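Local structure of putative uncharacterized protein PH0186 (Pyrococcus horikoshii, 2ZTS) at residues Gly25-Gly30 with Arg221-Thr226; Ala48-Lys53 with Ala136-Ile141; Ser143-Ala148 with Leu177-Pro182. The protein probably binds ATP as a KaiC-like member of the P-loop NTPase clan, and is seen here with ADP and magnesium ions in an assembly of six chains. All coordinates share one frame; numbering follows the deposited sequence.

In the fold
All three contacts reach the same mixed beta sheet, the core of a P-loop NTPase fold. Interaction 1 joins a segment near the N-terminus to the end of strand 214-223, and the other two are nested between them in sequence: interaction 2 packs helix 43-58 on strand 138-142, and interaction 3 sets the next helix, 144-149, against the neighbouring strand 174-179. The centres of interactions 2 and 3 lie about 17 Å apart, but I141 and L177 pack together. Interactions 1 and 2, about 16 Å apart between centres, meet through the rings of F27 and F50. Interaction 1 borders an ADP bound mainly by the second subunit, interaction 3 borders the ADP of its own chain, and interaction 2 is nearer the centre of the chain.

Interaction 1 of 3, residues Gly25-Gly30 with Arg221-Thr226; sequences GGFPEG and RKMRET. With ADP (adenosine-5'-diphosphate), chain D.
A type II beta turn, M223 to T226, leaves the end of strand 214-223 and packs against P28 of the short strand 27-28, the whole lying beside an ADP held between two subunits. The proline ring enters with CG leading: it stands 3.4 Å from R224 O, and the same P28 CG is 3.7 Å from T226 OG1. Its neighbour P28 CB reaches E225 OE1 at 3.8 Å. T226 closes the turn internally, its OG1 giving a hydrogen bond of 2.7 Å to R224 O, with the donor tilted 35° from the carbonyl plane. At the start of the turn the contact is apolar. Selenomethionine M223 leaves with CG opposite the backbone N (chi1 -176°), then bends at its next two torsions and brings CE to the edge of the F27 ring, 3.9 Å from CD1 and near the ring plane. M223 SE lies 5.4 Å from the F27 centroid, 84° off the normal, an edge-on Met-aromatic contact. The R224 guanidinium lies beside E29 and G30, and R224 NE forms a salt bridge with E225 OE1 through charge alone, since the oxygen lies well out of the guanidinium plane. R11 reaches G26 O and E225 O as well as T226 OG1, while R76 and E77 of the second subunit make salt bridges to E225 and R224. Turned the other way, M223 N donates to ADP O3' over 3.0 Å and K222 NZ to ADP O2B over 2.9 Å. ADP is also hydrogen-bonded by P-loop residues of the second subunit, among them K43 and T44. P28 thus packs on the carbonyl and hydroxyl side of the turn and M223 gives the apolar part, while the strand end supplies donors, consistent with a nucleotide site shared by two subunits.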
# COMPACT_ATOMS: atom_id res chain seq x y z
N GLY C 25 35.61 13.75 -14.02
CA GLY C 25 35.81 15.12 -14.50
C GLY C 25 34.54 15.87 -14.89
O GLY C 25 34.59 17.07 -15.13
N GLY C 26 33.38 15.22 -14.94
CA GLY C 26 32.17 15.93 -15.36
C GLY C 26 31.19 15.07 -16.10
O GLY C 26 31.46 13.89 -16.28
N PHE C 27 30.03 15.65 -16.47
CA PHE C 27 29.00 14.93 -17.19
C PHE C 27 29.38 14.75 -18.68
O PHE C 27 29.69 15.75 -19.35
CB PHE C 27 27.67 15.67 -17.18
CG PHE C 27 27.18 16.07 -15.84
CD1 PHE C 27 26.70 15.11 -14.94
CD2 PHE C 27 27.13 17.41 -15.48
CE1 PHE C 27 26.18 15.48 -13.70
CE2 PHE C 27 26.60 17.78 -14.20
CZ PHE C 27 26.15 16.80 -13.32
N PRO C 28 29.25 13.53 -19.23
CA PRO C 28 29.39 13.39 -20.68
C PRO C 28 28.48 14.40 -21.37
O PRO C 28 27.27 14.50 -21.07
CB PRO C 28 28.93 11.95 -20.97
CG PRO C 28 29.06 11.19 -19.71
CD PRO C 28 28.97 12.24 -18.56
N GLU C 29 29.06 15.13 -22.31
CA GLU C 29 28.32 16.09 -23.11
C GLU C 29 27.08 15.47 -23.75
O GLU C 29 27.13 14.38 -24.29
CB GLU C 29 29.29 16.71 -24.18
CG GLU C 29 28.71 17.86 -24.98
CD GLU C 29 29.74 18.55 -25.92
OE1 GLU C 29 30.94 18.14 -25.96
OE2 GLU C 29 29.33 19.52 -26.60
N GLY C 30 25.95 16.15 -23.68
CA GLY C 30 24.74 15.66 -24.29
C GLY C 30 23.84 14.82 -23.34
O GLY C 30 22.73 14.49 -23.73
N ARG C 221 23.95 7.30 -8.65
CA ARG C 221 23.28 6.02 -8.78
C ARG C 221 23.56 5.44 -10.16
O ARG C 221 23.77 4.25 -10.31
CB ARG C 221 21.79 6.26 -8.51
CG ARG C 221 20.80 5.18 -8.76
CD ARG C 221 20.95 3.89 -7.91
NE ARG C 221 19.77 3.67 -7.10
CZ ARG C 221 18.82 2.75 -7.32
NH1 ARG C 221 18.88 1.88 -8.35
NH2 ARG C 221 17.79 2.72 -6.49
N LYS C 222 23.64 6.32 -11.16
CA LYS C 222 23.77 5.96 -12.57
C LYS C 222 24.45 7.12 -13.30
O LYS C 222 24.11 8.29 -13.08
CB LYS C 222 22.41 5.72 -13.19
CG LYS C 222 22.45 5.25 -14.62
CD LYS C 222 21.05 4.95 -15.19
CE LYS C 222 21.19 4.79 -16.69
NZ LYS C 222 20.24 3.88 -17.31
N MSE C 223 25.43 6.82 -14.14
CA MSE C 223 25.93 7.87 -15.06
C MSE C 223 26.49 7.18 -16.28
O MSE C 223 27.46 6.44 -16.16
CB MSE C 223 27.00 8.72 -14.41
CG MSE C 223 27.52 9.90 -15.27
SE MSE C 223 26.05 11.21 -15.57
CE MSE C 223 25.64 11.60 -13.65
N ARG C 224 25.91 7.42 -17.44
CA ARG C 224 26.34 6.72 -18.63
C ARG C 224 27.80 7.08 -18.97
O ARG C 224 28.29 8.13 -18.58
CB ARG C 224 25.41 7.02 -19.80
CG ARG C 224 25.56 8.46 -20.40
CD ARG C 224 25.35 8.51 -21.93
NE ARG C 224 25.45 9.90 -22.41
CZ ARG C 224 24.98 10.37 -23.57
NH1 ARG C 224 24.42 9.58 -24.47
NH2 ARG C 224 25.13 11.67 -23.83
N GLU C 225 28.48 6.15 -19.62
CA GLU C 225 29.85 6.34 -20.11
C GLU C 225 30.82 6.70 -19.01
O GLU C 225 31.81 7.35 -19.26
CB GLU C 225 29.92 7.44 -21.22
CG GLU C 225 29.05 7.19 -22.44
CD GLU C 225 28.91 8.41 -23.39
OE1 GLU C 225 27.89 9.15 -23.28
OE2 GLU C 225 29.80 8.62 -24.28
N THR C 226 30.55 6.32 -17.77
CA THR C 226 31.40 6.77 -16.69
C THR C 226 31.54 5.71 -15.63
O THR C 226 30.54 5.20 -15.15
CB THR C 226 30.76 8.02 -16.04
OG1 THR C 226 30.40 8.97 -17.03
CG2 THR C 226 31.76 8.77 -15.19
PB ADP D . 20.50 -0.06 -16.46
O1B ADP D . 19.94 -1.14 -15.58
O2B ADP D . 19.91 1.29 -16.08
O3B ADP D . 20.03 -0.35 -17.86
PA ADP D . 23.16 0.30 -17.41
O1A ADP D . 23.47 -1.02 -18.08
O2A ADP D . 22.52 1.38 -18.25
O3A ADP D . 22.08 0.04 -16.19
O5' ADP D . 24.49 0.62 -16.60
C5' ADP D . 25.11 1.86 -16.73
C4' ADP D . 26.12 1.93 -15.61
O4' ADP D . 27.29 1.22 -15.94
C3' ADP D . 26.49 3.37 -15.30
O3' ADP D . 25.58 3.83 -14.36
C2' ADP D . 27.87 3.20 -14.77
O2' ADP D . 27.90 2.94 -13.41
C1' ADP D . 28.40 1.97 -15.48
N9 ADP D . 29.20 2.39 -16.63
C8 ADP D . 28.74 2.96 -17.80
N7 ADP D . 29.81 3.18 -18.61
C5 ADP D . 30.91 2.79 -17.95
C6 ADP D . 32.24 2.81 -18.34
N6 ADP D . 32.50 3.01 -19.63
N1 ADP D . 33.17 2.30 -17.46
C2 ADP D . 32.77 1.79 -16.21
N3 ADP D . 31.43 1.78 -15.82
C4 ADP D . 30.54 2.28 -16.70

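Interaction 2 of 3, residues Ala48-Lys53 with Ala136-Ile141; sequences AQFIYK and AKRLVI
The ring of F50 carries the aliphatic part of R138 over one face: R138 CD stands 3.7 Å above the ring plane, offset toward the rim, in a CH-pi contact. At the ring edge lie the carbonyl O of L139 and V140 CG2, the latter 4.0 Å from F50 CD2. The ring itself extends toward the strand because CG is opposite the backbone N (chi1 169°). R138 runs straight from CG to NE across the ring, and its guanidinium ends inclined at 37° to it. From there R138 NH1 donates to F50 O over 3.1 Å, a bent bond with an N-H...O angle of 138°, the acceptor lying out of the guanidinium plane. One arginine therefore covers the ring with its methylenes, its NH1 also lying near F50 CD1, and bonds the backbone carbonyl of the same residue. That buried charge has further partners, since K13 O also accepts from R138 NH1 and E60 forms a salt bridge with NH2. Next to F50, I51 supplies the other apolar half: its CG1 lies 3.5 Å from V140 CG2, and I51 CD1 reaches R138 CB at 3.8 Å. R138 and V140, two apart on one face of the strand, thus both meet the F50-I51 pair. Helix 43-58, which follows the P-loop, runs nearly antiparallel to strand 138-142 here, the short axes 8.5 Å apart. On either side in the sheet, strand 174-179 touches F50 through T174 and I176, and strand 62-66 touches V140 through F64, while L139 turns to helix 157-171 beyond the sheet.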
# COMPACT_ATOMS: atom_id res chain seq x y z
N ALA C 48 20.92 25.25 -10.06
CA ALA C 48 21.22 26.63 -10.30
C ALA C 48 22.73 26.82 -10.37
O ALA C 48 23.21 27.58 -11.21
CB ALA C 48 20.63 27.49 -9.26
N GLN C 49 23.45 26.13 -9.49
CA GLN C 49 24.88 26.20 -9.45
C GLN C 49 25.48 25.73 -10.78
O GLN C 49 26.43 26.35 -11.32
CB GLN C 49 25.42 25.36 -8.28
CG GLN C 49 26.78 25.77 -7.76
CD GLN C 49 27.05 25.20 -6.36
OE1 GLN C 49 26.12 25.08 -5.58
NE2 GLN C 49 28.31 24.82 -6.08
N PHE C 50 24.91 24.66 -11.32
CA PHE C 50 25.32 24.10 -12.60
C PHE C 50 25.20 25.15 -13.69
O PHE C 50 26.10 25.27 -14.50
CB PHE C 50 24.47 22.85 -12.92
CG PHE C 50 24.59 22.29 -14.34
CD1 PHE C 50 25.72 21.60 -14.76
CD2 PHE C 50 23.51 22.28 -15.18
CE1 PHE C 50 25.79 21.02 -16.00
CE2 PHE C 50 23.58 21.67 -16.45
CZ PHE C 50 24.71 21.04 -16.84
N ILE C 51 24.07 25.85 -13.76
CA ILE C 51 23.86 26.84 -14.81
C ILE C 51 24.72 28.07 -14.55
O ILE C 51 25.42 28.55 -15.45
CB ILE C 51 22.40 27.30 -14.91
CG1 ILE C 51 21.48 26.16 -15.32
CG2 ILE C 51 22.23 28.43 -15.93
CD1 ILE C 51 21.79 25.55 -16.65
N TYR C 52 24.69 28.55 -13.31
CA TYR C 52 25.40 29.76 -12.96
C TYR C 52 26.91 29.62 -13.07
O TYR C 52 27.56 30.51 -13.61
CB TYR C 52 25.09 30.20 -11.56
CG TYR C 52 25.73 31.52 -11.23
CD1 TYR C 52 25.20 32.68 -11.74
CD2 TYR C 52 26.86 31.61 -10.42
CE1 TYR C 52 25.80 33.94 -11.48
CE2 TYR C 52 27.47 32.89 -10.14
CZ TYR C 52 26.92 34.03 -10.67
OH TYR C 52 27.46 35.31 -10.43
N LYS C 53 27.45 28.53 -12.53
CA LYS C 53 28.86 28.26 -12.65
C LYS C 53 29.24 27.89 -14.10
O LYS C 53 30.32 28.22 -14.57
CB LYS C 53 29.33 27.15 -11.71
CG LYS C 53 29.32 27.54 -10.26
CD LYS C 53 30.17 28.78 -10.01
CE LYS C 53 30.60 28.95 -8.57
NZ LYS C 53 31.16 30.31 -8.37
N ALA C 136 22.89 27.70 -25.98
CA ALA C 136 23.03 27.12 -24.65
C ALA C 136 23.79 25.79 -24.78
O ALA C 136 23.56 25.03 -25.69
CB ALA C 136 21.64 26.87 -24.05
N LYS C 137 24.74 25.54 -23.90
CA LYS C 137 25.27 24.22 -23.76
C LYS C 137 24.67 23.50 -22.50
O LYS C 137 24.89 22.31 -22.33
CB LYS C 137 26.80 24.24 -23.76
CG LYS C 137 27.45 24.55 -25.14
CD LYS C 137 28.80 25.20 -24.96
CE LYS C 137 29.78 25.03 -26.16
NZ LYS C 137 31.21 24.88 -25.63
N ARG C 138 23.94 24.23 -21.64
CA ARG C 138 23.45 23.70 -20.38
C ARG C 138 21.97 24.02 -20.23
O ARG C 138 21.51 25.07 -20.66
CB ARG C 138 24.24 24.32 -19.25
CG ARG C 138 25.61 23.76 -19.05
CD ARG C 138 26.34 24.30 -17.84
NE ARG C 138 27.77 24.08 -18.03
CZ ARG C 138 28.63 23.69 -17.10
NH1 ARG C 138 28.27 23.51 -15.85
NH2 ARG C 138 29.91 23.49 -17.43
N LEU C 139 21.21 23.10 -19.66
CA LEU C 139 19.76 23.27 -19.52
C LEU C 139 19.28 22.67 -18.19
O LEU C 139 19.76 21.62 -17.80
CB LEU C 139 19.04 22.60 -20.71
CG LEU C 139 17.50 22.57 -20.63
CD1 LEU C 139 16.86 23.95 -20.57
CD2 LEU C 139 16.95 21.76 -21.84
N VAL C 140 18.36 23.32 -17.51
CA VAL C 140 17.74 22.79 -16.28
C VAL C 140 16.24 22.92 -16.44
O VAL C 140 15.77 23.94 -16.93
CB VAL C 140 18.18 23.60 -15.05
CG1 VAL C 140 17.27 23.37 -13.87
CG2 VAL C 140 19.61 23.25 -14.68
N ILE C 141 15.49 21.89 -16.07
CA ILE C 141 14.06 21.96 -15.91
C ILE C 141 13.78 21.58 -14.48
O ILE C 141 13.93 20.43 -14.07
CB ILE C 141 13.33 21.03 -16.92
CG1 ILE C 141 13.77 21.41 -18.38
CG2 ILE C 141 11.80 21.10 -16.71
CD1 ILE C 141 13.00 20.73 -19.50

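Interaction 3 of 3, residues Ser143-Ala148 with Leu177-Pro182; sequences SIPSIA and LTTEAP
T178 O accepts a hydrogen bond of 2.9 Å from I144 N, the first amide of helix 144-149. The bond is almost straight, 166° at the hydrogen, and the donor stands nearly in line with the C=O. Around this oxygen S143 CB, at 3.6 Å from T178 O, and P145 CD, at 3.8 Å from it, fill the flanks. S143 is the N-cap: its OG sits between the backbone N and the carbonyl carbon (chi1 72°), which lets it accept from S146 N over 3.0 Å while also bonding E68. A cis peptide joins D142, a residue of the magnesium site, to S143. T178 OG1 approaches S143 CB closely, at 3.0 Å, and has D142 OD2 as its hydrogen-bond partner. P145 CD also meets T179 OG1 at 3.8 Å, the proline ring and the threonine side chain crossing at about a right angle; T179 OG1 itself is hydrogen-bonded to E195. I144 CD1 comes 4.1 Å from L177 CB, extending the contact into the apolar core. E180, two residues beyond T178, leads the chain toward the nucleotide, where it forms a salt bridge with K43 and a hydrogen bond with T39, both residues of the ADP pocket, and F197 of the third subunit packs on it and on P145. A single backbone hydrogen bond thus ties the first turn of the helix to residues 177-179, and the hydroxyls around it are engaged with acidic residues and the cap. The bond from T178 to D142 is consistent with T178 orienting that aspartate as a second-shell residue of the magnesium site.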
# COMPACT_ATOMS: atom_id res chain seq x y z
N SER C 143 10.69 21.87 -12.25
CA SER C 143 10.92 20.48 -12.00
C SER C 143 9.86 19.74 -12.77
O SER C 143 8.87 20.33 -13.25
CB SER C 143 10.70 20.23 -10.50
OG SER C 143 9.29 20.32 -10.20
N ILE C 144 10.05 18.43 -12.92
CA ILE C 144 9.01 17.61 -13.50
C ILE C 144 7.66 17.62 -12.73
O ILE C 144 6.62 17.70 -13.34
CB ILE C 144 9.57 16.18 -13.74
CG1 ILE C 144 10.57 16.24 -14.91
CG2 ILE C 144 8.48 15.21 -14.06
CD1 ILE C 144 11.35 14.98 -14.97
N PRO C 145 7.65 17.48 -11.42
CA PRO C 145 6.35 17.60 -10.71
C PRO C 145 5.68 18.97 -10.93
O PRO C 145 4.48 19.00 -10.96
CB PRO C 145 6.72 17.45 -9.24
CG PRO C 145 8.03 16.76 -9.23
CD PRO C 145 8.76 17.15 -10.51
N SER C 146 6.44 20.05 -11.11
CA SER C 146 5.88 21.37 -11.29
C SER C 146 5.11 21.41 -12.62
O SER C 146 4.03 22.06 -12.71
CB SER C 146 6.95 22.48 -11.23
OG SER C 146 7.86 22.50 -12.40
N ILE C 147 5.61 20.69 -13.64
CA ILE C 147 4.92 20.56 -14.91
C ILE C 147 3.66 19.71 -14.72
O ILE C 147 2.58 20.05 -15.16
CB ILE C 147 5.80 19.92 -16.01
CG1 ILE C 147 7.04 20.76 -16.32
CG2 ILE C 147 4.95 19.65 -17.24
CD1 ILE C 147 8.04 20.03 -17.27
N ALA C 148 3.82 18.55 -14.12
CA ALA C 148 2.74 17.62 -14.00
C ALA C 148 1.57 18.21 -13.24
O ALA C 148 0.41 17.99 -13.63
CB ALA C 148 3.23 16.30 -13.30
N LEU C 177 17.27 17.51 -15.02
CA LEU C 177 15.84 17.52 -14.73
C LEU C 177 15.71 17.14 -13.28
O LEU C 177 16.37 16.20 -12.81
CB LEU C 177 15.09 16.44 -15.54
CG LEU C 177 15.35 16.37 -17.04
CD1 LEU C 177 14.75 15.14 -17.66
CD2 LEU C 177 14.77 17.62 -17.70
N THR C 178 14.85 17.84 -12.57
CA THR C 178 14.66 17.57 -11.15
C THR C 178 13.33 16.92 -10.94
O THR C 178 12.37 17.25 -11.65
CB THR C 178 14.76 18.82 -10.31
OG1 THR C 178 13.64 19.67 -10.55
CG2 THR C 178 15.99 19.65 -10.73
N THR C 179 13.28 15.98 -9.99
CA THR C 179 12.02 15.42 -9.54
C THR C 179 12.09 15.15 -8.03
O THR C 179 13.16 15.21 -7.42
CB THR C 179 11.66 14.20 -10.35
OG1 THR C 179 10.33 13.76 -10.03
CG2 THR C 179 12.51 13.02 -10.00
N GLU C 180 10.93 14.93 -7.42
CA GLU C 180 10.87 14.85 -5.96
C GLU C 180 9.99 13.70 -5.45
O GLU C 180 8.79 13.74 -5.70
CB GLU C 180 10.36 16.18 -5.45
CG GLU C 180 10.29 16.35 -3.91
CD GLU C 180 10.08 17.83 -3.50
OE1 GLU C 180 10.95 18.70 -3.85
OE2 GLU C 180 9.05 18.09 -2.81
N ALA C 181 10.63 12.71 -4.81
CA ALA C 181 10.03 11.69 -3.89
C ALA C 181 10.81 11.57 -2.50
O ALA C 181 12.00 11.91 -2.45
CB ALA C 181 10.09 10.32 -4.55
N PRO C 182 10.18 11.04 -1.44
CA PRO C 182 10.81 11.04 -0.09
C PRO C 182 12.21 10.39 0.06
O PRO C 182 12.37 9.16 0.15
CB PRO C 182 9.77 10.30 0.82
CG PRO C 182 8.83 9.49 -0.14
CD PRO C 182 8.82 10.40 -1.40